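Local coordinates for integron Cassette Protein Hfx_Cass5 (Unidentified, PDB 3IF4) that is of unknown function but is encoded by a mobile integron gene cassette and pairs with a second copy of itself, at residues Tyr76-Gln81 with Glu112-Ala117; Pro42-Phe47 with Trp59-Arg64. All blocks are in the same frame, centred on the assembly; numbering follows the deposited sequence.

Contact 1 of 2, residues Tyr76-Gln81 with Glu112-Ala117; sequences YAQWLQ and ELTHAA
Leu113 lays its CD2 methyl against the backbone of the first helix, 3.6 Å from Tyr76 O, and wedges it between Tyr76 CB and Leu80 CB, one turn apart on the same helical side. Leucine suits this place because its branch is long enough to fill the groove between neighbouring side chains. Next to it the helices meet through small residues: Ala77 CB and Ala116 CB are 3.6 Å apart, and the lack of bulk lets the segment axes close to 8.8 Å. With CG anti to the backbone N (chi1 180°), the Leu80 branch is directed to the second helix, and its CD2 reaches Ala117 CB, 3.6 Å away. At the margin Gln81 runs out extended and sends NE2 to a lone pair of Ala116 O in the carbonyl plane, a hydrogen bond of 3.1 Å. That oxygen sits in the last turn of its helix, where the chain ends too soon to supply the usual amide four residues on, and the glutamine gives it a donor. Ile30 and Ile38 of the second subunit pack on Leu80 and Leu113. This is ordinary helix-helix packing, segments 76-81 and 112-117 running the same general way, axes 39° apart, with alanines at the close approach.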
loop_
_atom_site.group_PDB
_atom_site.type_symbol
_atom_site.label_atom_id
_atom_site.label_comp_id
_atom_site.label_asym_id
_atom_site.label_seq_id
_atom_site.Cartn_x
_atom_site.Cartn_y
_atom_site.Cartn_z
ATOM N N TYR A 76 -9.579 8.081 4.333
ATOM C CA TYR A 76 -10.812 7.366 4.006
ATOM C C TYR A 76 -11.397 7.816 2.669
ATOM O O TYR A 76 -11.862 6.993 1.886
ATOM C CB TYR A 76 -11.842 7.484 5.134
ATOM C CG TYR A 76 -11.552 6.546 6.291
ATOM C CD1 TYR A 76 -11.702 5.175 6.145
ATOM C CD2 TYR A 76 -11.114 7.033 7.519
ATOM C CE1 TYR A 76 -11.428 4.310 7.187
ATOM C CE2 TYR A 76 -10.842 6.176 8.576
ATOM C CZ TYR A 76 -11.001 4.818 8.402
ATOM O OH TYR A 76 -10.735 3.962 9.440
ATOM N N ALA A 77 -11.359 9.118 2.406
ATOM C CA ALA A 77 -11.813 9.639 1.123
ATOM C C ALA A 77 -11.070 8.944 -0.014
ATOM O O ALA A 77 -11.689 8.404 -0.931
ATOM C CB ALA A 77 -11.604 11.141 1.049
ATOM N N GLN A 78 -9.741 8.953 0.056
ATOM C CA GLN A 78 -8.922 8.319 -0.969
ATOM C C GLN A 78 -9.277 6.850 -1.102
ATOM O O GLN A 78 -9.447 6.344 -2.211
ATOM C CB GLN A 78 -7.438 8.440 -0.637
ATOM C CG GLN A 78 -6.885 9.846 -0.685
ATOM C CD GLN A 78 -5.415 9.886 -0.295
ATOM O OE1 GLN A 78 -4.974 10.790 0.416
ATOM N NE2 GLN A 78 -4.652 8.893 -0.748
ATOM N N TRP A 79 -9.382 6.158 0.029
ATOM C CA TRP A 79 -9.720 4.742 -0.013
ATOM C C TRP A 79 -11.085 4.495 -0.651
ATOM O O TRP A 79 -11.255 3.529 -1.391
ATOM C CB TRP A 79 -9.572 4.072 1.357
ATOM C CG TRP A 79 -8.159 3.596 1.554
ATOM C CD1 TRP A 79 -7.209 4.140 2.379
ATOM C CD2 TRP A 79 -7.516 2.513 0.864
ATOM N NE1 TRP A 79 -6.023 3.453 2.250
ATOM C CE2 TRP A 79 -6.184 2.450 1.330
ATOM C CE3 TRP A 79 -7.936 1.595 -0.102
ATOM C CZ2 TRP A 79 -5.277 1.498 0.873
ATOM C CZ3 TRP A 79 -7.033 0.649 -0.556
ATOM C CH2 TRP A 79 -5.717 0.609 -0.068
ATOM N N LEU A 80 -12.047 5.380 -0.404
ATOM C CA LEU A 80 -13.342 5.237 -1.055
ATOM C C LEU A 80 -13.155 5.397 -2.558
ATOM O O LEU A 80 -13.671 4.608 -3.342
ATOM C CB LEU A 80 -14.357 6.242 -0.511
ATOM C CG LEU A 80 -15.756 6.188 -1.130
ATOM C CD1 LEU A 80 -16.803 6.108 -0.056
ATOM C CD2 LEU A 80 -15.998 7.390 -2.036
ATOM N N GLN A 81 -12.381 6.397 -2.961
ATOM C CA GLN A 81 -12.128 6.598 -4.383
ATOM C C GLN A 81 -11.402 5.393 -4.974
ATOM O O GLN A 81 -11.689 4.965 -6.090
ATOM C CB GLN A 81 -11.324 7.874 -4.611
ATOM C CG GLN A 81 -12.089 9.146 -4.302
ATOM C CD GLN A 81 -11.213 10.378 -4.383
ATOM O OE1 GLN A 81 -9.995 10.299 -4.207
ATOM N NE2 GLN A 81 -11.828 11.526 -4.642
ATOM N N GLU A 112 -17.387 14.278 4.148
ATOM C CA GLU A 112 -16.182 14.207 3.339
ATOM C C GLU A 112 -16.206 13.003 2.394
ATOM O O GLU A 112 -15.723 13.081 1.263
ATOM C CB GLU A 112 -14.960 14.149 4.246
ATOM C CG GLU A 112 -13.669 14.525 3.565
ATOM C CD GLU A 112 -12.532 14.639 4.548
ATOM O OE1 GLU A 112 -12.759 15.183 5.651
ATOM O OE2 GLU A 112 -11.415 14.180 4.221
ATOM N N LEU A 113 -16.767 11.890 2.855
ATOM C CA LEU A 113 -16.852 10.703 2.014
ATOM C C LEU A 113 -17.836 10.958 0.888
ATOM O O LEU A 113 -17.641 10.505 -0.241
ATOM C CB LEU A 113 -17.254 9.466 2.825
ATOM C CG LEU A 113 -16.147 8.863 3.699
ATOM C CD1 LEU A 113 -16.634 7.599 4.391
ATOM C CD2 LEU A 113 -14.904 8.565 2.872
ATOM N N THR A 114 -18.887 11.705 1.197
ATOM C CA THR A 114 -19.879 12.054 0.193
ATOM C C THR A 114 -19.244 12.877 -0.919
ATOM O O THR A 114 -19.472 12.621 -2.102
ATOM C CB THR A 114 -21.045 12.839 0.805
ATOM O OG1 THR A 114 -21.770 11.986 1.699
ATOM C CG2 THR A 114 -21.981 13.335 -0.287
ATOM N N HIS A 115 -18.440 13.863 -0.533
ATOM C CA HIS A 115 -17.797 14.738 -1.507
ATOM C C HIS A 115 -16.743 13.997 -2.328
ATOM O O HIS A 115 -16.593 14.245 -3.524
ATOM C CB HIS A 115 -17.173 15.949 -0.818
ATOM C CG HIS A 115 -16.555 16.927 -1.769
ATOM N ND1 HIS A 115 -15.245 16.838 -2.180
ATOM C CD2 HIS A 115 -17.075 18.011 -2.391
ATOM C CE1 HIS A 115 -14.979 17.829 -3.015
ATOM N NE2 HIS A 115 -16.072 18.554 -3.159
ATOM N N ALA A 116 -16.019 13.091 -1.678
ATOM C CA ALA A 116 -14.982 12.316 -2.349
ATOM C C ALA A 116 -15.576 11.428 -3.437
ATOM O O ALA A 116 -14.927 11.143 -4.442
ATOM C CB ALA A 116 -14.211 11.478 -1.340
ATOM N N ALA A 117 -16.816 10.994 -3.228
ATOM C CA ALA A 117 -17.501 10.140 -4.191
ATOM C C ALA A 117 -18.040 10.952 -5.363
ATOM O O ALA A 117 -18.308 10.411 -6.435
ATOM C CB ALA A 117 -18.624 9.372 -3.512
#

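Contact 2 of 2, residues Pro42-Phe47 with Trp59-Arg64; sequences PGESQF and WNESTR
The indole of Trp59 carries the Gln46-Phe47 peptide on one face: Phe47 N stands over its centre, 3.5 Å above the plane, with Gln46 C nearer the rim. At the indole edge Pro42 CD lies in plane, and in that plane Trp59 NE1 points to Glu61 OE1 at 2.8 Å, meeting it from above the carboxylate. Phe47 turns its edge toward the face of Trp59 in an offset edge-to-face pair, the Phe47 and six-membered Trp59 ring centroids 5.9 Å apart and planes at 67°. The rim of the indole meets a face of the Arg64 guanidinium: Trp59 CZ2 lies 4.3 Å from that plane, under its centre, edge-on and not stacked. The guanidinium edge is polar: Arg64 NH1 gives Gln46 OE1 a long but nearly straight hydrogen bond of 3.3 Å, on a lone pair and in the guanidinium plane. Gln46 manages this with CG between its backbone N and carbonyl carbon (chi1 49°) and its chain otherwise extended. Arg64 NH1 also forms a salt bridge with Glu61 OE2 at 3.0 Å. Were Trp59 replaced by an alanine, the peptide would probably lose the surface it lies on, and Glu61 OE1 its indole donor. Leu66 of strand 65-67 packs on Phe47 and Trp59. One carboxylate thus holds both indole N-H and arginine, which likely fixes the ring's rotation and partly balances the charge, while Pro42 and Phe47, both buried, pack against the indole.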
loop_
_atom_site.group_PDB
_atom_site.type_symbol
_atom_site.label_atom_id
_atom_site.label_comp_id
_atom_site.label_asym_id
_atom_site.label_seq_id
_atom_site.Cartn_x
_atom_site.Cartn_y
_atom_site.Cartn_z
ATOM N N PRO A 42 21.782 -2.707 -3.051
ATOM C CA PRO A 42 22.646 -3.774 -2.546
ATOM C C PRO A 42 24.056 -3.624 -3.101
ATOM O O PRO A 42 24.241 -3.028 -4.162
ATOM C CB PRO A 42 21.998 -5.047 -3.096
ATOM C CG PRO A 42 20.626 -4.632 -3.574
ATOM C CD PRO A 42 20.773 -3.215 -3.994
ATOM N N GLY A 43 25.038 -4.156 -2.384
ATOM C CA GLY A 43 26.422 -4.068 -2.804
ATOM C C GLY A 43 26.720 -4.830 -4.081
ATOM O O GLY A 43 27.538 -4.392 -4.880
ATOM N N GLU A 44 26.054 -5.965 -4.281
ATOM C CA GLU A 44 26.406 -6.848 -5.388
ATOM C C GLU A 44 25.238 -7.647 -5.967
ATOM O O GLU A 44 25.200 -7.911 -7.161
ATOM C CB GLU A 44 27.557 -7.789 -4.984
ATOM C CG GLU A 44 27.473 -8.329 -3.557
ATOM C CD GLU A 44 28.737 -9.071 -3.115
ATOM O OE1 GLU A 44 29.521 -9.508 -3.989
ATOM O OE2 GLU A 44 28.943 -9.223 -1.889
ATOM N N SER A 45 24.283 -8.032 -5.129
ATOM C CA SER A 45 23.185 -8.869 -5.600
ATOM C C SER A 45 22.133 -8.103 -6.413
ATOM O O SER A 45 21.954 -6.894 -6.244
ATOM C CB SER A 45 22.519 -9.579 -4.424
ATOM O OG SER A 45 23.426 -10.460 -3.796
ATOM N N GLN A 46 21.443 -8.824 -7.291
ATOM C CA GLN A 46 20.301 -8.276 -8.022
ATOM C C GLN A 46 19.018 -9.067 -7.716
ATOM O O GLN A 46 19.065 -10.273 -7.473
ATOM C CB GLN A 46 20.588 -8.253 -9.526
ATOM C CG GLN A 46 21.122 -9.567 -10.081
ATOM C CD GLN A 46 21.077 -9.621 -11.598
ATOM O OE1 GLN A 46 21.525 -8.696 -12.280
ATOM N NE2 GLN A 46 20.532 -10.708 -12.136
ATOM N N PHE A 47 17.871 -8.393 -7.725
ATOM C CA PHE A 47 16.626 -9.040 -7.323
ATOM C C PHE A 47 15.490 -8.867 -8.334
ATOM O O PHE A 47 14.436 -8.312 -8.009
ATOM C CB PHE A 47 16.191 -8.531 -5.952
ATOM C CG PHE A 47 17.182 -8.809 -4.854
ATOM C CD1 PHE A 47 18.200 -7.910 -4.576
ATOM C CD2 PHE A 47 17.087 -9.966 -4.092
ATOM C CE1 PHE A 47 19.112 -8.159 -3.561
ATOM C CE2 PHE A 47 17.991 -10.213 -3.070
ATOM C CZ PHE A 47 19.003 -9.304 -2.803
ATOM N N TRP A 59 12.097 -4.011 -7.819
ATOM C CA TRP A 59 13.488 -3.904 -8.225
ATOM C C TRP A 59 13.558 -3.000 -9.445
ATOM O O TRP A 59 12.857 -3.220 -10.423
ATOM C CB TRP A 59 14.067 -5.287 -8.544
ATOM C CG TRP A 59 15.476 -5.282 -9.129
ATOM C CD1 TRP A 59 15.827 -5.510 -10.433
ATOM C CD2 TRP A 59 16.707 -5.058 -8.419
ATOM N NE1 TRP A 59 17.197 -5.441 -10.577
ATOM C CE2 TRP A 59 17.759 -5.166 -9.361
ATOM C CE3 TRP A 59 17.020 -4.776 -7.086
ATOM C CZ2 TRP A 59 19.102 -4.995 -9.007
ATOM C CZ3 TRP A 59 18.358 -4.607 -6.735
ATOM C CH2 TRP A 59 19.382 -4.722 -7.694
ATOM N N ASN A 60 14.384 -1.967 -9.370
ATOM C CA ASN A 60 14.587 -1.082 -10.502
ATOM C C ASN A 60 15.960 -1.357 -11.098
ATOM O O ASN A 60 16.988 -1.032 -10.495
ATOM C CB ASN A 60 14.468 0.377 -10.063
ATOM C CG ASN A 60 14.548 1.341 -11.225
ATOM O OD1 ASN A 60 15.618 1.550 -11.810
ATOM N ND2 ASN A 60 13.414 1.941 -11.569
ATOM N N GLU A 61 15.980 -1.971 -12.275
ATOM C CA GLU A 61 17.237 -2.445 -12.840
ATOM C C GLU A 61 18.163 -1.312 -13.284
ATOM O O GLU A 61 19.386 -1.458 -13.249
ATOM C CB GLU A 61 16.989 -3.431 -13.986
ATOM C CG GLU A 61 18.265 -4.063 -14.549
ATOM C CD GLU A 61 19.092 -4.802 -13.496
ATOM O OE1 GLU A 61 18.615 -5.830 -12.965
ATOM O OE2 GLU A 61 20.230 -4.363 -13.215
ATOM N N SER A 62 17.597 -0.181 -13.689
ATOM C CA SER A 62 18.433 0.914 -14.174
ATOM C C SER A 62 19.227 1.542 -13.033
ATOM O O SER A 62 20.332 2.046 -13.238
ATOM C CB SER A 62 17.600 1.971 -14.902
ATOM O OG SER A 62 16.903 2.789 -13.982
ATOM N N THR A 63 18.664 1.503 -11.831
ATOM C CA THR A 63 19.351 2.036 -10.660
ATOM C C THR A 63 19.804 0.900 -9.748
ATOM O O THR A 63 20.366 1.136 -8.674
ATOM C CB THR A 63 18.458 3.003 -9.862
ATOM O OG1 THR A 63 17.338 2.288 -9.321
ATOM C CG2 THR A 63 17.956 4.141 -10.756
ATOM N N ARG A 64 19.554 -0.332 -10.187
ATOM C CA ARG A 64 19.903 -1.523 -9.415
ATOM C C ARG A 64 19.562 -1.377 -7.928
ATOM O O ARG A 64 20.418 -1.534 -7.054
ATOM C CB ARG A 64 21.385 -1.889 -9.616
ATOM C CG ARG A 64 21.674 -2.502 -10.984
ATOM C CD ARG A 64 23.131 -2.906 -11.153
ATOM N NE ARG A 64 23.509 -4.052 -10.322
ATOM C CZ ARG A 64 23.182 -5.315 -10.587
ATOM N NH1 ARG A 64 22.452 -5.610 -11.658
ATOM N NH2 ARG A 64 23.580 -6.286 -9.773
#

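Contact 2 comes first along the chain and closes before contact 1 opens. The two lie on opposite sides of the chain's centre, their own centres about 37 Å apart and their nearest atoms about 20 Å apart. Contact 2 belongs to the antiparallel sheet: its loop leaves strand 38-42 and its second segment starts on 58-60, an edge strand of the sheet within this chain, before strand 65-67. Contact 1 belongs to the helical part, joining helix 76-89 to helix 107-118, with strands 93-95 and 101-103 between them in sequence. What they share is the second subunit, which packs on both. The elongated chain is thus built from two locally packed ends, each also touched by the second subunit.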